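Local structure of uncharacterized protein (Bacteroides vulgatus, 4QB7) at residues Lys310-Pro315 with Tyr327-Lys332; Val176-Asn181 with Thr186-Thr191. The protein is probably a subunit of the fimbrium tip, part of the surface filaments that mediate cell adhesion and biofilm formation. All blocks are in the same frame, centred on the assembly; numbering follows the deposited sequence.

Interaction 1 of 2, residues Lys310-Pro315 with Tyr327-Lys332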
loop_
_atom_site.group_PDB
_atom_site.type_symbol
_atom_site.label_atom_id
_atom_site.label_comp_id
_atom_site.label_asym_id
_atom_site.label_seq_id
_atom_site.Cartn_x
_atom_site.Cartn_y
_atom_site.Cartn_z
ATOM N N LYS A 310 3.733 0.915 -25.525
ATOM C CA LYS A 310 4.434 2.202 -25.509
ATOM C C LYS A 310 4.996 2.440 -24.086
ATOM O O LYS A 310 4.275 2.467 -23.091
ATOM C CB LYS A 310 3.496 3.339 -25.981
ATOM C CG LYS A 310 3.949 4.771 -25.716
ATOM C CD LYS A 310 5.248 5.149 -26.425
ATOM C CE LYS A 310 5.318 6.609 -26.784
ATOM N NZ LYS A 310 4.329 6.957 -27.848
ATOM N N GLU A 311 6.308 2.563 -24.016
ATOM C CA GLU A 311 7.080 2.759 -22.804
ATOM C C GLU A 311 6.940 4.185 -22.300
ATOM O O GLU A 311 7.022 5.149 -23.073
ATOM C CB GLU A 311 8.540 2.444 -23.103
ATOM C CG GLU A 311 9.367 2.209 -21.873
ATOM C CD GLU A 311 10.824 1.973 -22.190
ATOM O OE1 GLU A 311 11.580 2.970 -22.277
ATOM O OE2 GLU A 311 11.213 0.785 -22.309
ATOM N N VAL A 312 6.699 4.303 -20.995
ATOM C CA VAL A 312 6.549 5.559 -20.271
ATOM C C VAL A 312 7.395 5.423 -19.005
ATOM O O VAL A 312 7.069 4.595 -18.164
ATOM C CB VAL A 312 5.058 5.870 -19.971
ATOM C CG1 VAL A 312 4.911 7.102 -19.102
ATOM C CG2 VAL A 312 4.255 6.028 -21.235
ATOM N N SER A 313 8.502 6.177 -18.894
ATOM C CA SER A 313 9.365 6.118 -17.717
ATOM C C SER A 313 8.756 6.888 -16.565
ATOM O O SER A 313 8.278 8.007 -16.763
ATOM C CB SER A 313 10.752 6.679 -18.022
ATOM O OG SER A 313 11.574 5.755 -18.718
ATOM N N LEU A 314 8.760 6.287 -15.360
ATOM C CA LEU A 314 8.289 6.952 -14.153
ATOM C C LEU A 314 9.452 7.765 -13.574
ATOM O O LEU A 314 10.621 7.353 -13.714
ATOM C CB LEU A 314 7.707 5.968 -13.135
ATOM C CG LEU A 314 6.468 5.212 -13.603
ATOM C CD1 LEU A 314 6.060 4.158 -12.603
ATOM C CD2 LEU A 314 5.326 6.162 -13.959
ATOM N N PRO A 315 9.182 8.954 -12.982
ATOM C CA PRO A 315 10.304 9.796 -12.515
ATOM C C PRO A 315 11.053 9.208 -11.333
ATOM O O PRO A 315 10.612 8.238 -10.731
ATOM C CB PRO A 315 9.629 11.124 -12.139
ATOM C CG PRO A 315 8.206 10.805 -11.929
ATOM C CD PRO A 315 7.876 9.629 -12.788
ATOM N N TYR A 327 -0.042 9.433 -10.967
ATOM C CA TYR A 327 0.717 9.801 -12.165
ATOM C C TYR A 327 -0.205 10.405 -13.192
ATOM O O TYR A 327 -1.248 9.817 -13.506
ATOM C CB TYR A 327 1.437 8.601 -12.766
ATOM C CG TYR A 327 2.391 7.899 -11.836
ATOM C CD1 TYR A 327 3.550 8.529 -11.387
ATOM C CD2 TYR A 327 2.180 6.574 -11.463
ATOM C CE1 TYR A 327 4.430 7.887 -10.515
ATOM C CE2 TYR A 327 3.067 5.911 -10.608
ATOM C CZ TYR A 327 4.186 6.577 -10.130
ATOM O OH TYR A 327 5.078 5.930 -9.309
ATOM N N VAL A 328 0.142 11.601 -13.689
ATOM C CA VAL A 328 -0.638 12.236 -14.746
ATOM C C VAL A 328 0.202 12.173 -16.007
ATOM O O VAL A 328 1.305 12.723 -16.044
ATOM C CB VAL A 328 -1.107 13.663 -14.387
ATOM C CG1 VAL A 328 -1.912 14.287 -15.529
ATOM C CG2 VAL A 328 -1.911 13.651 -13.084
ATOM N N LEU A 329 -0.306 11.451 -17.014
ATOM C CA LEU A 329 0.321 11.222 -18.332
ATOM C C LEU A 329 -0.294 12.104 -19.398
ATOM O O LEU A 329 -1.520 12.061 -19.604
ATOM C CB LEU A 329 0.135 9.755 -18.774
ATOM C CG LEU A 329 1.015 8.652 -18.229
ATOM C CD1 LEU A 329 1.080 8.651 -16.690
ATOM C CD2 LEU A 329 0.504 7.344 -18.724
ATOM N N THR A 330 0.554 12.905 -20.077
ATOM C CA THR A 330 0.124 13.775 -21.154
ATOM C C THR A 330 0.627 13.185 -22.457
ATOM O O THR A 330 1.833 13.099 -22.673
ATOM C CB THR A 330 0.578 15.240 -20.947
ATOM O OG1 THR A 330 0.048 15.734 -19.721
ATOM C CG2 THR A 330 0.110 16.150 -22.078
ATOM N N ILE A 331 -0.299 12.757 -23.316
ATOM C CA ILE A 331 0.056 12.226 -24.624
ATOM C C ILE A 331 0.225 13.413 -25.568
ATOM O O ILE A 331 -0.722 14.168 -25.766
ATOM C CB ILE A 331 -0.985 11.200 -25.121
ATOM C CG1 ILE A 331 -1.207 10.077 -24.068
ATOM C CG2 ILE A 331 -0.534 10.652 -26.467
ATOM C CD1 ILE A 331 -2.285 9.114 -24.408
ATOM N N LYS A 332 1.457 13.627 -26.070
ATOM C CA LYS A 332 1.788 14.713 -26.999
ATOM C C LYS A 332 1.333 14.303 -28.377
ATOM O O LYS A 332 1.797 13.284 -28.889
ATOM C CB LYS A 332 3.286 15.022 -26.988
ATOM C CG LYS A 332 3.711 16.008 -25.908
ATOM C CD LYS A 332 5.071 16.650 -26.256
ATOM C CE LYS A 332 4.979 17.809 -27.232
ATOM N NZ LYS A 332 6.045 17.763 -28.281
#

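Interaction 2 of 2, residues Val176-Asn181 with Thr186-Thr191. With SO4 (sulfate ion), chain K; SO4 (sulfate ion), chain B.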
loop_
_atom_site.group_PDB
_atom_site.type_symbol
_atom_site.label_atom_id
_atom_site.label_comp_id
_atom_site.label_asym_id
_atom_site.label_seq_id
_atom_site.Cartn_x
_atom_site.Cartn_y
_atom_site.Cartn_z
ATOM N N VAL A 176 -4.839 10.064 -17.613
ATOM C CA VAL A 176 -4.311 10.351 -18.962
ATOM C C VAL A 176 -5.063 11.496 -19.644
ATOM O O VAL A 176 -6.266 11.630 -19.470
ATOM C CB VAL A 176 -4.320 9.098 -19.885
ATOM C CG1 VAL A 176 -3.483 9.336 -21.131
ATOM C CG2 VAL A 176 -3.828 7.843 -19.162
ATOM N N LYS A 177 -4.358 12.306 -20.454
ATOM C CA LYS A 177 -4.990 13.365 -21.254
ATOM C C LYS A 177 -4.151 13.691 -22.490
ATOM O O LYS A 177 -2.925 13.608 -22.405
ATOM C CB LYS A 177 -5.220 14.646 -20.434
ATOM C CG LYS A 177 -3.965 15.219 -19.817
ATOM C CD LYS A 177 -4.152 16.584 -19.272
ATOM C CE LYS A 177 -2.915 16.973 -18.504
ATOM N NZ LYS A 177 -3.124 18.217 -17.725
ATOM N N PRO A 178 -4.757 14.144 -23.616
ATOM C CA PRO A 178 -3.933 14.636 -24.736
ATOM C C PRO A 178 -3.386 16.037 -24.392
ATOM O O PRO A 178 -3.875 16.649 -23.424
ATOM C CB PRO A 178 -4.935 14.683 -25.885
ATOM C CG PRO A 178 -6.233 15.021 -25.224
ATOM C CD PRO A 178 -6.202 14.331 -23.893
ATOM N N ASP A 179 -2.368 16.552 -25.140
ATOM C CA ASP A 179 -1.802 17.885 -24.822
ATOM C C ASP A 179 -2.629 19.030 -25.439
ATOM O O ASP A 179 -2.441 20.186 -25.075
ATOM C CB ASP A 179 -0.308 18.009 -25.226
ATOM C CG ASP A 179 -0.000 17.877 -26.707
ATOM O OD1 ASP A 179 -0.745 17.150 -27.409
ATOM O OD2 ASP A 179 1.033 18.432 -27.151
ATOM N N VAL A 180 -3.530 18.705 -26.364
ATOM C CA VAL A 180 -4.396 19.653 -27.074
ATOM C C VAL A 180 -5.827 19.118 -27.111
ATOM O O VAL A 180 -6.051 17.908 -26.975
ATOM C CB VAL A 180 -3.897 19.959 -28.533
ATOM C CG1 VAL A 180 -2.553 20.659 -28.529
ATOM C CG2 VAL A 180 -3.847 18.707 -29.400
ATOM N N ASN A 181 -6.782 20.023 -27.369
ATOM C CA ASN A 181 -8.178 19.676 -27.561
ATOM C C ASN A 181 -8.264 18.957 -28.904
ATOM O O ASN A 181 -7.773 19.470 -29.905
ATOM C CB ASN A 181 -9.021 20.952 -27.525
ATOM C CG ASN A 181 -10.516 20.752 -27.558
ATOM O OD1 ASN A 181 -11.077 19.988 -28.362
ATOM N ND2 ASN A 181 -11.204 21.530 -26.750
ATOM N N THR A 186 -12.379 13.335 -32.963
ATOM C CA THR A 186 -11.279 12.480 -32.540
ATOM C C THR A 186 -11.369 12.241 -31.039
ATOM O O THR A 186 -11.671 13.181 -30.267
ATOM C CB THR A 186 -9.934 13.079 -32.962
ATOM O OG1 THR A 186 -9.874 13.060 -34.389
ATOM C CG2 THR A 186 -8.744 12.309 -32.424
ATOM N N LYS A 187 -11.155 10.953 -30.631
ATOM C CA LYS A 187 -11.162 10.557 -29.221
ATOM C C LYS A 187 -9.978 9.627 -28.944
ATOM O O LYS A 187 -9.436 9.032 -29.877
ATOM C CB LYS A 187 -12.521 9.924 -28.834
ATOM C CG LYS A 187 -13.685 10.932 -28.998
ATOM C CD LYS A 187 -15.008 10.488 -28.495
ATOM C CE LYS A 187 -16.074 11.532 -28.734
ATOM N NZ LYS A 187 -15.844 12.777 -27.943
ATOM N N ILE A 188 -9.507 9.589 -27.695
ATOM C CA ILE A 188 -8.416 8.698 -27.282
ATOM C C ILE A 188 -8.990 7.748 -26.250
ATOM O O ILE A 188 -9.630 8.195 -25.285
ATOM C CB ILE A 188 -7.124 9.394 -26.738
ATOM C CG1 ILE A 188 -6.535 10.364 -27.719
ATOM C CG2 ILE A 188 -6.042 8.351 -26.314
ATOM C CD1 ILE A 188 -5.374 11.111 -27.126
ATOM N N PHE A 189 -8.723 6.447 -26.431
ATOM C CA PHE A 189 -9.169 5.389 -25.520
ATOM C C PHE A 189 -7.990 4.564 -25.018
ATOM O O PHE A 189 -7.188 4.091 -25.828
ATOM C CB PHE A 189 -10.189 4.483 -26.216
ATOM C CG PHE A 189 -11.430 5.194 -26.689
ATOM C CD1 PHE A 189 -12.493 5.427 -25.819
ATOM C CD2 PHE A 189 -11.547 5.619 -28.008
ATOM C CE1 PHE A 189 -13.645 6.086 -26.264
ATOM C CE2 PHE A 189 -12.708 6.257 -28.455
ATOM C CZ PHE A 189 -13.755 6.465 -27.587
ATOM N N VAL A 190 -7.867 4.400 -23.695
ATOM C CA VAL A 190 -6.796 3.569 -23.137
ATOM C C VAL A 190 -7.378 2.157 -22.972
ATOM O O VAL A 190 -8.500 1.999 -22.462
ATOM C CB VAL A 190 -6.190 4.159 -21.846
ATOM C CG1 VAL A 190 -5.279 3.148 -21.140
ATOM C CG2 VAL A 190 -5.437 5.451 -22.155
ATOM N N THR A 191 -6.650 1.138 -23.476
ATOM C CA THR A 191 -7.135 -0.247 -23.499
ATOM C C THR A 191 -6.255 -1.205 -22.685
ATOM O O THR A 191 -6.660 -2.338 -22.413
ATOM C CB THR A 191 -7.193 -0.713 -24.963
ATOM O OG1 THR A 191 -5.893 -0.553 -25.533
ATOM C CG2 THR A 191 -8.183 0.102 -25.808
HETATM S S SO4 K . -5.196 -3.800 -25.796
HETATM O O1 SO4 K . -5.717 -2.764 -26.611
HETATM O O2 SO4 K . -4.253 -4.548 -26.598
HETATM O O3 SO4 K . -4.507 -3.181 -24.705
HETATM O O4 SO4 K . -6.306 -4.666 -25.299
HETATM S S SO4 B . -4.809 17.321 -14.380
HETATM O O1 SO4 B . -5.821 18.286 -13.961
HETATM O O2 SO4 B . -3.454 17.807 -14.077
HETATM O O3 SO4 B . -5.039 16.056 -13.667
HETATM O O4 SO4 B . -4.974 17.167 -15.821
#

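Interaction 1 of 2, residues Lys310-Pro315 with Tyr327-Lys332
Leu314 lays one of its methyls squarely on the phenol ring of Tyr327, and this is the tight end of the contact between Lys310-Pro315 and Tyr327-Lys332. The Leu314 CD2 methyl stands 3.8 Å from the centroid of the Tyr327 ring and only 3° off the ring normal, so it touches the six ring carbons almost evenly; this is a CH-pi contact over the face. The second methyl sits above the phenol end of the same ring, with Leu314 CD1 3.9 Å from Tyr327 OH. Leu314 sets CG beside its backbone N, anti to the carbonyl carbon (chi1 -63°), which brings both methyls to the ring; the two side chains cross at about a right angle. Pro315 adds a more distant oblique neighbour, its CD lying 4.5 Å from Tyr327 CE1. The hydroxyl of Tyr327 is hydrogen-bonded to Thr318 OG1, which ties down the polar end of an otherwise apolar, buried ring.

Two residues along, the packing is slacker: Val312 CG1 approaches Leu329 CG at 4.3 Å, and Val340 of strand 338-346 also lies against Val312. Beyond this pair the segments diverge, and the amine of Lys310 reaches past them to the carbonyl of Ile336. Between the inward residues, Glu311 and Ser313 fall on the other face of their strand, the solvent side, where both lie against Lys286.

The evidence for sheet-on-sheet packing is the spacing: the CA atoms of Val312 and Leu329 are 8.6 Å apart, too far for backbone pairing, and each strand bonds to partners in its own sheet, Val312 to Leu287 and Tyr327 to Asn173. Alternate side chains meeting between two sheets in this way mark the interior of a beta-sandwich, consistent with the transthyretin-like fold of the fimbrillin superfamily.

Interaction 2 of 2, residues Val176-Asn181 with Thr186-Thr191
A beta-arch, in which the chain leaves one sheet and returns in the one facing it, brings Val176-Asn181 over Thr186-Thr191. Pro178 and Ile188 make its closest contact: the terminal methyl of the isoleucine abuts the proline ring, with Ile188 CD1 3.8 Å from Pro178 CB. Ile188 sets CG1 beside its backbone N (chi1 -57°) and continues almost fully extended to CD1 (chi2 175°), which carries the methyl across the gap. Farther from the turn, Val176 and Val190 meet methyl to methyl at an oblique crossing, their CG2 atoms 4.2 Å apart, and Leu261 of strand 259-270 packs on both.

The contact is carried by side chains alone. CA atoms of Pro178 and Ile188 are 7.9 Å apart, a separation between the layers of a beta-sandwich rather than between paired strands; for main-chain partners Val176 has Thr259 and Ile188 has Val252. Phe189, between the two inward residues of its strand, turns to the other face, where its ring stacks with that of Tyr245.

Lys177 points away from the opposing segment. Its CG lies between the backbone N and the carbonyl carbon (chi1 57°), and the extended chain beyond CG carries the amine out to a sulfate, probably taken up from the crystallisation liquor, with Lys177 NZ hydrogen-bonded to sulfate O4 at 2.9 Å. The amide of Ala258 also bonds this anion. Were this lysine an alanine, the sulfate would probably lose its charged partner, and the strand surface that the aliphatic chain covers would probably be bared.

Thr191 OG1 lies beside a second sulfate, itself bonded to Asn290 ND2, but that approach is too short to be trusted at this resolution. At the arch itself, Asp179 OD1 accepts the amide of Met333.

Interactions 1 and 2 have centres 13 Å apart and share one sheet, in which strands 159-178 and 323-331 run side by side in parallel. The join is at Lys177: Lys177 N lies 3.0 Å from Leu329 O and Lys177 O 2.9 Å from Ile331 N, both probable hydrogen bonds. Thus the strand portions of Tyr327-Lys332 and Val176-Asn181 adjoin in one sheet, while Lys310-Pro315 and Thr186-Thr191 belong to the sheet facing it. On the outer face, Thr330 OG1 packs 3.4 Å from Lys177 CE, and the sulfate bound by Lys177 lies on that face too, whereas the apolar pairs of both interactions lie between the sheets. Along the chain, interaction 2 closes before interaction 1 opens.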